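Cytochrome P450 RhF (PDB 6RO8) probably inserts oxygen into organic substrates at a thiolate-ligated heme, as the heme domain of a longer protein that also carries an iron-sulfur module. Local coordinates at residues K238-M241 and Y242-A246; R249-P252 and E253-T256; R226-E229 and K230-N234. All coordinates share one frame; numbering follows the deposited sequence.

How the contacts relate
The three contacts follow the chain through one corner of the P450 heme domain, in the order 3, 1, 2. Contact 3 is the end of helix 207-233, contact 1 the first turns of helix 240-250, and contact 2 the turn from that helix into helix 257-270. The centres of contacts 1 and 3 lie about 11 Å apart, joined where Met241 CB meets Met231 CE at 3.3 Å. Contact 2 is centred about 12 Å from contact 1 and touches it through Val255 CG1 and Met244 O. Contact 1 alone reaches the heme, the Trp240 side chain lying about 4 Å from it, whereas Met231 of contact 3 stays about 14 Å away.

Contact 1 (K238-M241 and Y242-A246); sequences KGWM and YDMIA
Met244 lays its terminal methyl on the indole of Trp240, one helical turn earlier. CE sits over the centre of the six-membered ring, 3.3 Å from its centroid, in a CH-pi contact, and SD follows above the same face, 5.0 Å from that centroid, as a more distant Met-aromatic contact. The Met244 chain, extended beyond CG (chi2 -163°), carries the methyl to the ring. A flexible thioether suits this buried spot because it covers an aromatic face without needing a polar partner.

The indole's polar atom, NE1, gives a weak hydrogen bond to Met129 O. At the ring edge, near its plane, Asp243 OD2 lies 3.8 Å from Trp240 CD1, with the carboxylate turned steeply to the ring. Trp240 also packs edge-to-face with Phe132 and touches the heme, whose pocket it helps to line.

This is the opening of helix 240-250, the H helix of the P450 fold, with Gly239 at the N-cap. Gly239 has phi 146°, where a CB would run into the preceding carbonyl, so glycine fits the place. Its O accepts from Asp243 N at 3.0 Å and begins the i to i+4 ladder. Trp240 O then receives Met244 N at 3.1 Å. Met241 O is met by Ile245 N at 2.9 Å, with an almost straight N-H...O angle of 179°. Backbone hydrogen bonding also ties Trp240 to Phe179. The bent Met241 chain brings SD to 3.6 Å from Met244 CE. On the partly exposed side, the Tyr242 ring reaches back to the residues before the helix, its CD2 3.3 Å from Lys238 O and its edge towards Gly239 N.

Contact 2 (R249-P252 and E253-T256); sequences RVMP and EVVT
Met251 leaves the helix at phi -123°, psi 71°, and the near-helical backbone of Pro252 to Val254 then curls two N-H groups back to its carbonyl O. The result is a single turn linking the H helix of the P450 fold, 240-250, to the next helix, 257-270. Both donors grip the same oxygen: Val255 N, four residues on, is 3.0 Å from Met251 O and approaches almost head-on, while Val254 N, also 3.0 Å from Met251 O, comes from well above the carbonyl plane, 57° out of it.

Proline suits position 252, the first place inside the turn, since its ring nitrogen has no N-H to satisfy there. The Met251 side chain passes the two valines at a distance, SD 4.2 Å from Val254 CB and CG 4.4 Å from Val255 CG2, a loose apolar packing of a pliable chain against two branched ones. The carbonyls of the buried valines are also engaged: Val254 O accepts from Arg125 NE, and Val255 O from Asn248 ND2. Thr256 is the N-cap of the next helix, a role suited to a short side chain whose hydroxyl can turn back to the helix start, and OG1 bonds to Tyr259 N. The same residue closes the turn, with Thr256 CA making a CA-H...O contact to Pro252 O at 3.6 Å.

Contact 3 (R226-E229 and K230-N234); sequences RVLE and KMKNN
In the last turns of helix 207-233, the G helix of the P450 fold, Arg226 and Lys230 meet one turn apart on the exposed side. Lys230 NZ stands over one face of the guanidinium, towards its rim, 3.1 Å from Arg226 NH1. Arg226 CG is anti to the backbone N (chi1 -176°), and a bend at chi3 presents that face to the extended lysine.

On the buried side Val227 CG1 and Met231 SD lie side by side, 3.9 Å apart, suitably apolar where helix 240-250 packs against Met231. The backbone ladder includes Met231 N to Val227 O at 2.9 Å and weakens at Asn233 N to Glu229 O, where i to i+3 bonds, Asn233 N to Lys230 O and Asn234 N to Met231 O, take over.

One water donates to Glu229 OE2 at 2.6 Å and to Asn233 OD1. Glu229 OE1 is 4.2 Å from Lys232 NZ, beyond a salt bridge, so a second water joins them, and the lysine's salt bridge goes to Asp257. The Arg226 and Lys230 cations would be expected to repel, though their exposed ends may be imprecisely placed; the ion pair of Arg226 with Asp185 is long and weak.

Contact 1 (K238-M241 and Y242-A246)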
loop_
_atom_site.group_PDB
_atom_site.type_symbol
_atom_site.label_atom_id
_atom_site.label_comp_id
_atom_site.label_asym_id
_atom_site.label_seq_id
_atom_site.Cartn_x
_atom_site.Cartn_y
_atom_site.Cartn_z
ATOM N N LYS A 238 -17.913 -18.417 -2.267
ATOM C CA LYS A 238 -17.419 -17.550 -3.320
ATOM C C LYS A 238 -16.577 -16.444 -2.688
ATOM O O LYS A 238 -16.891 -15.954 -1.598
ATOM C CB LYS A 238 -18.572 -16.978 -4.164
ATOM C CG LYS A 238 -18.114 -16.097 -5.357
ATOM C CD LYS A 238 -19.299 -15.579 -6.213
ATOM C CE LYS A 238 -18.823 -14.684 -7.381
ATOM N NZ LYS A 238 -20.005 -14.187 -8.207
ATOM N N GLY A 239 -15.502 -16.083 -3.373
ATOM C CA GLY A 239 -14.566 -15.054 -2.956
ATOM C C GLY A 239 -13.187 -15.465 -3.423
ATOM O O GLY A 239 -12.915 -16.631 -3.702
ATOM N N TRP A 240 -12.286 -14.488 -3.492
ATOM C CA TRP A 240 -10.965 -14.778 -4.039
ATOM C C TRP A 240 -10.234 -15.863 -3.244
ATOM O O TRP A 240 -9.538 -16.707 -3.829
ATOM C CB TRP A 240 -10.133 -13.513 -4.075
ATOM C CG TRP A 240 -8.961 -13.645 -4.953
ATOM C CD1 TRP A 240 -8.849 -14.422 -6.072
ATOM C CD2 TRP A 240 -7.723 -12.967 -4.804
ATOM N NE1 TRP A 240 -7.604 -14.263 -6.632
ATOM C CE2 TRP A 240 -6.892 -13.376 -5.867
ATOM C CE3 TRP A 240 -7.230 -12.047 -3.872
ATOM C CZ2 TRP A 240 -5.597 -12.891 -6.024
ATOM C CZ3 TRP A 240 -5.945 -11.582 -4.016
ATOM C CH2 TRP A 240 -5.144 -11.991 -5.087
ATOM N N MET A 241 -10.383 -15.873 -1.916
ATOM C CA MET A 241 -9.696 -16.898 -1.135
ATOM C C MET A 241 -10.257 -18.286 -1.434
ATOM O O MET A 241 -9.506 -19.267 -1.496
ATOM C CB MET A 241 -9.781 -16.572 0.357
ATOM C CG MET A 241 -8.851 -15.455 0.808
ATOM S SD MET A 241 -7.146 -15.729 0.270
ATOM C CE MET A 241 -6.828 -17.386 0.893
ATOM N N TYR A 242 -11.575 -18.386 -1.650
ATOM C CA TYR A 242 -12.154 -19.653 -2.094
ATOM C C TYR A 242 -11.598 -20.080 -3.444
ATOM O O TYR A 242 -11.462 -21.282 -3.707
ATOM C CB TYR A 242 -13.673 -19.549 -2.181
ATOM C CG TYR A 242 -14.334 -19.524 -0.833
ATOM C CD1 TYR A 242 -14.332 -20.652 -0.002
ATOM C CD2 TYR A 242 -14.959 -18.371 -0.382
ATOM C CE1 TYR A 242 -14.940 -20.623 1.248
ATOM C CE2 TYR A 242 -15.566 -18.330 0.864
ATOM C CZ TYR A 242 -15.556 -19.456 1.673
ATOM O OH TYR A 242 -16.161 -19.382 2.902
ATOM N N ASP A 243 -11.275 -19.124 -4.316
ATOM C CA ASP A 243 -10.635 -19.487 -5.574
ATOM C C ASP A 243 -9.282 -20.138 -5.320
ATOM O O ASP A 243 -8.980 -21.207 -5.866
ATOM C CB ASP A 243 -10.489 -18.261 -6.469
ATOM C CG ASP A 243 -11.817 -17.667 -6.858
ATOM O OD1 ASP A 243 -12.819 -18.409 -6.911
ATOM O OD2 ASP A 243 -11.861 -16.445 -7.103
ATOM N N MET A 244 -8.455 -19.512 -4.480
ATOM C CA MET A 244 -7.149 -20.090 -4.183
ATOM C C MET A 244 -7.297 -21.484 -3.581
ATOM O O MET A 244 -6.652 -22.438 -4.033
ATOM C CB MET A 244 -6.355 -19.184 -3.236
ATOM C CG MET A 244 -6.560 -17.702 -3.408
ATOM S SD MET A 244 -5.239 -16.766 -2.614
ATOM C CE MET A 244 -5.717 -15.079 -2.972
ATOM N N ILE A 245 -8.140 -21.612 -2.545
ATOM C CA ILE A 245 -8.384 -22.909 -1.911
ATOM C C ILE A 245 -8.720 -23.952 -2.968
ATOM O O ILE A 245 -8.161 -25.056 -2.988
ATOM C CB ILE A 245 -9.514 -22.794 -0.870
ATOM C CG1 ILE A 245 -9.076 -21.997 0.358
ATOM C CG2 ILE A 245 -9.993 -24.171 -0.439
ATOM C CD1 ILE A 245 -10.197 -21.871 1.383
ATOM N N ALA A 246 -9.631 -23.598 -3.879
ATOM C CA ALA A 246 -9.985 -24.475 -4.987
ATOM C C ALA A 246 -8.776 -24.799 -5.861
ATOM O O ALA A 246 -8.521 -25.969 -6.173
ATOM C CB ALA A 246 -11.089 -23.828 -5.811
#

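Contact 2 (R249-P252 and E253-T256)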
loop_
_atom_site.group_PDB
_atom_site.type_symbol
_atom_site.label_atom_id
_atom_site.label_comp_id
_atom_site.label_asym_id
_atom_site.label_seq_id
_atom_site.Cartn_x
_atom_site.Cartn_y
_atom_site.Cartn_z
ATOM N N ARG A 249 -6.550 -27.402 -4.410
ATOM C CA ARG A 249 -6.957 -28.789 -4.571
ATOM C C ARG A 249 -6.528 -29.336 -5.925
ATOM O O ARG A 249 -6.269 -30.539 -6.053
ATOM C CB ARG A 249 -8.469 -28.909 -4.388
ATOM C CG ARG A 249 -8.946 -28.575 -2.976
ATOM C CD ARG A 249 -10.409 -28.975 -2.731
ATOM N NE ARG A 249 -11.254 -27.826 -2.389
ATOM C CZ ARG A 249 -11.592 -27.475 -1.147
ATOM N NH1 ARG A 249 -11.151 -28.180 -0.106
ATOM N NH2 ARG A 249 -12.367 -26.408 -0.945
ATOM N N VAL A 250 -6.430 -28.481 -6.939
ATOM C CA VAL A 250 -6.095 -28.940 -8.286
ATOM C C VAL A 250 -4.592 -28.921 -8.526
ATOM O O VAL A 250 -4.019 -29.893 -9.026
ATOM C CB VAL A 250 -6.841 -28.090 -9.333
ATOM C CG1 VAL A 250 -6.139 -28.180 -10.676
ATOM C CG2 VAL A 250 -8.285 -28.557 -9.450
ATOM N N MET A 251 -3.930 -27.813 -8.180
ATOM C CA MET A 251 -2.489 -27.653 -8.362
ATOM C C MET A 251 -1.839 -27.330 -7.017
ATOM O O MET A 251 -1.382 -26.200 -6.784
ATOM C CB MET A 251 -2.176 -26.577 -9.402
ATOM C CG MET A 251 -2.878 -25.250 -9.180
ATOM S SD MET A 251 -2.618 -24.119 -10.548
ATOM C CE MET A 251 -3.984 -24.580 -11.624
ATOM N N PRO A 252 -1.773 -28.308 -6.110
ATOM C CA PRO A 252 -1.136 -28.054 -4.808
ATOM C C PRO A 252 0.355 -27.828 -4.919
ATOM O O PRO A 252 0.969 -27.306 -3.984
ATOM C CB PRO A 252 -1.456 -29.322 -4.013
ATOM C CG PRO A 252 -1.605 -30.377 -5.066
ATOM C CD PRO A 252 -2.202 -29.708 -6.258
ATOM N N GLU A 253 0.959 -28.236 -6.032
ATOM C CA GLU A 253 2.325 -27.839 -6.348
ATOM C C GLU A 253 2.475 -26.319 -6.313
ATOM O O GLU A 253 3.386 -25.796 -5.663
ATOM C CB GLU A 253 2.709 -28.378 -7.717
ATOM C CG GLU A 253 4.183 -28.491 -7.963
ATOM C CD GLU A 253 4.803 -27.245 -8.564
ATOM O OE1 GLU A 253 4.285 -26.114 -8.413
ATOM O OE2 GLU A 253 5.833 -27.425 -9.244
ATOM N N VAL A 254 1.585 -25.597 -6.999
ATOM C CA VAL A 254 1.765 -24.182 -7.307
ATOM C C VAL A 254 1.118 -23.343 -6.223
ATOM O O VAL A 254 1.757 -22.480 -5.614
ATOM C CB VAL A 254 1.163 -23.871 -8.690
ATOM C CG1 VAL A 254 1.181 -22.373 -8.988
ATOM C CG2 VAL A 254 1.890 -24.657 -9.767
ATOM N N VAL A 255 -0.174 -23.572 -6.017
ATOM C CA VAL A 255 -0.944 -22.877 -4.995
ATOM C C VAL A 255 -0.847 -23.765 -3.758
ATOM O O VAL A 255 -1.677 -24.645 -3.523
ATOM C CB VAL A 255 -2.379 -22.628 -5.452
ATOM C CG1 VAL A 255 -3.252 -22.085 -4.342
ATOM C CG2 VAL A 255 -2.360 -21.683 -6.636
ATOM N N THR A 256 0.228 -23.568 -2.993
ATOM C CA THR A 256 0.637 -24.436 -1.898
ATOM C C THR A 256 -0.148 -24.138 -0.628
ATOM O O THR A 256 -0.777 -23.085 -0.477
ATOM C CB THR A 256 2.124 -24.261 -1.611
ATOM O OG1 THR A 256 2.326 -23.030 -0.906
ATOM C CG2 THR A 256 2.908 -24.230 -2.903
#

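Contact 3 (R226-E229 and K230-N234)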
loop_
_atom_site.group_PDB
_atom_site.type_symbol
_atom_site.label_atom_id
_atom_site.label_comp_id
_atom_site.label_asym_id
_atom_site.label_seq_id
_atom_site.Cartn_x
_atom_site.Cartn_y
_atom_site.Cartn_z
ATOM N N ARG A 226 -7.436 -20.367 11.542
ATOM C CA ARG A 226 -8.804 -20.789 11.828
ATOM C C ARG A 226 -9.747 -20.427 10.671
ATOM O O ARG A 226 -10.612 -21.226 10.279
ATOM C CB ARG A 226 -9.268 -20.159 13.162
ATOM C CG ARG A 226 -10.676 -20.595 13.657
ATOM C CD ARG A 226 -11.332 -19.593 14.643
ATOM N NE ARG A 226 -11.712 -18.316 14.028
ATOM C CZ ARG A 226 -12.762 -17.582 14.385
ATOM N NH1 ARG A 226 -13.598 -18.027 15.334
ATOM N NH2 ARG A 226 -13.023 -16.435 13.752
ATOM N N VAL A 227 -9.563 -19.241 10.087
ATOM C CA VAL A 227 -10.400 -18.806 8.970
ATOM C C VAL A 227 -10.221 -19.736 7.777
ATOM O O VAL A 227 -11.189 -20.285 7.237
ATOM C CB VAL A 227 -10.076 -17.350 8.587
ATOM C CG1 VAL A 227 -10.908 -16.916 7.394
ATOM C CG2 VAL A 227 -10.312 -16.418 9.754
ATOM N N LEU A 228 -8.971 -19.891 7.332
ATOM C CA LEU A 228 -8.663 -20.736 6.187
ATOM C C LEU A 228 -9.161 -22.154 6.391
ATOM O O LEU A 228 -9.476 -22.840 5.413
ATOM C CB LEU A 228 -7.152 -20.732 5.937
ATOM C CG LEU A 228 -6.644 -21.595 4.786
ATOM C CD1 LEU A 228 -7.185 -21.054 3.485
ATOM C CD2 LEU A 228 -5.131 -21.638 4.749
ATOM N N GLU A 229 -9.251 -22.592 7.648
ATOM C CA GLU A 229 -9.719 -23.938 7.938
ATOM C C GLU A 229 -11.216 -24.044 7.730
ATOM O O GLU A 229 -11.697 -25.021 7.145
ATOM C CB GLU A 229 -9.337 -24.328 9.367
ATOM C CG GLU A 229 -9.257 -25.830 9.609
ATOM C CD GLU A 229 -8.514 -26.575 8.507
ATOM O OE1 GLU A 229 -7.494 -26.043 8.006
ATOM O OE2 GLU A 229 -8.949 -27.694 8.143
ATOM N N LYS A 230 -11.968 -23.044 8.195
ATOM C CA LYS A 230 -13.413 -23.046 7.993
ATOM C C LYS A 230 -13.768 -22.904 6.519
ATOM O O LYS A 230 -14.665 -23.595 6.018
ATOM C CB LYS A 230 -14.060 -21.927 8.806
ATOM C CG LYS A 230 -13.641 -21.901 10.263
ATOM C CD LYS A 230 -14.650 -21.163 11.133
ATOM C CE LYS A 230 -14.003 -20.620 12.397
ATOM N NZ LYS A 230 -14.936 -19.816 13.232
ATOM N N MET A 231 -13.089 -22.003 5.813
ATOM C CA MET A 231 -13.362 -21.852 4.390
ATOM C C MET A 231 -13.018 -23.133 3.638
ATOM O O MET A 231 -13.765 -23.557 2.742
ATOM C CB MET A 231 -12.592 -20.651 3.836
ATOM C CG MET A 231 -13.022 -19.331 4.467
ATOM S SD MET A 231 -12.138 -17.881 3.850
ATOM C CE MET A 231 -11.218 -18.655 2.534
ATOM N N LYS A 232 -11.899 -23.771 4.007
ATOM C CA LYS A 232 -11.540 -25.060 3.427
ATOM C C LYS A 232 -12.709 -26.030 3.510
ATOM O O LYS A 232 -12.916 -26.851 2.608
ATOM C CB LYS A 232 -10.319 -25.639 4.151
ATOM C CG LYS A 232 -9.019 -25.565 3.372
ATOM C CD LYS A 232 -7.827 -25.676 4.317
ATOM C CE LYS A 232 -6.526 -25.989 3.580
ATOM N NZ LYS A 232 -5.320 -25.735 4.412
ATOM N N ASN A 233 -13.495 -25.930 4.579
ATOM C CA ASN A 233 -14.595 -26.838 4.838
ATOM C C ASN A 233 -15.891 -26.417 4.176
ATOM O O ASN A 233 -16.837 -27.205 4.157
ATOM C CB ASN A 233 -14.808 -26.973 6.345
ATOM C CG ASN A 233 -13.931 -28.031 6.949
ATOM O OD1 ASN A 233 -13.505 -28.964 6.266
ATOM N ND2 ASN A 233 -13.627 -27.880 8.234
ATOM N N ASN A 234 -15.961 -25.206 3.633
ATOM C CA ASN A 234 -17.142 -24.762 2.899
ATOM C C ASN A 234 -16.790 -24.506 1.436
ATOM O O ASN A 234 -16.582 -23.348 1.037
ATOM C CB ASN A 234 -17.763 -23.515 3.516
ATOM C CG ASN A 234 -19.112 -23.184 2.898
ATOM O OD1 ASN A 234 -19.400 -23.536 1.761
ATOM N ND2 ASN A 234 -19.975 -22.552 3.683
HETATM O O HOH W 1 -10.349 -29.204 6.482
HETATM O O HOH W 2 -4.629 -24.840 6.903
#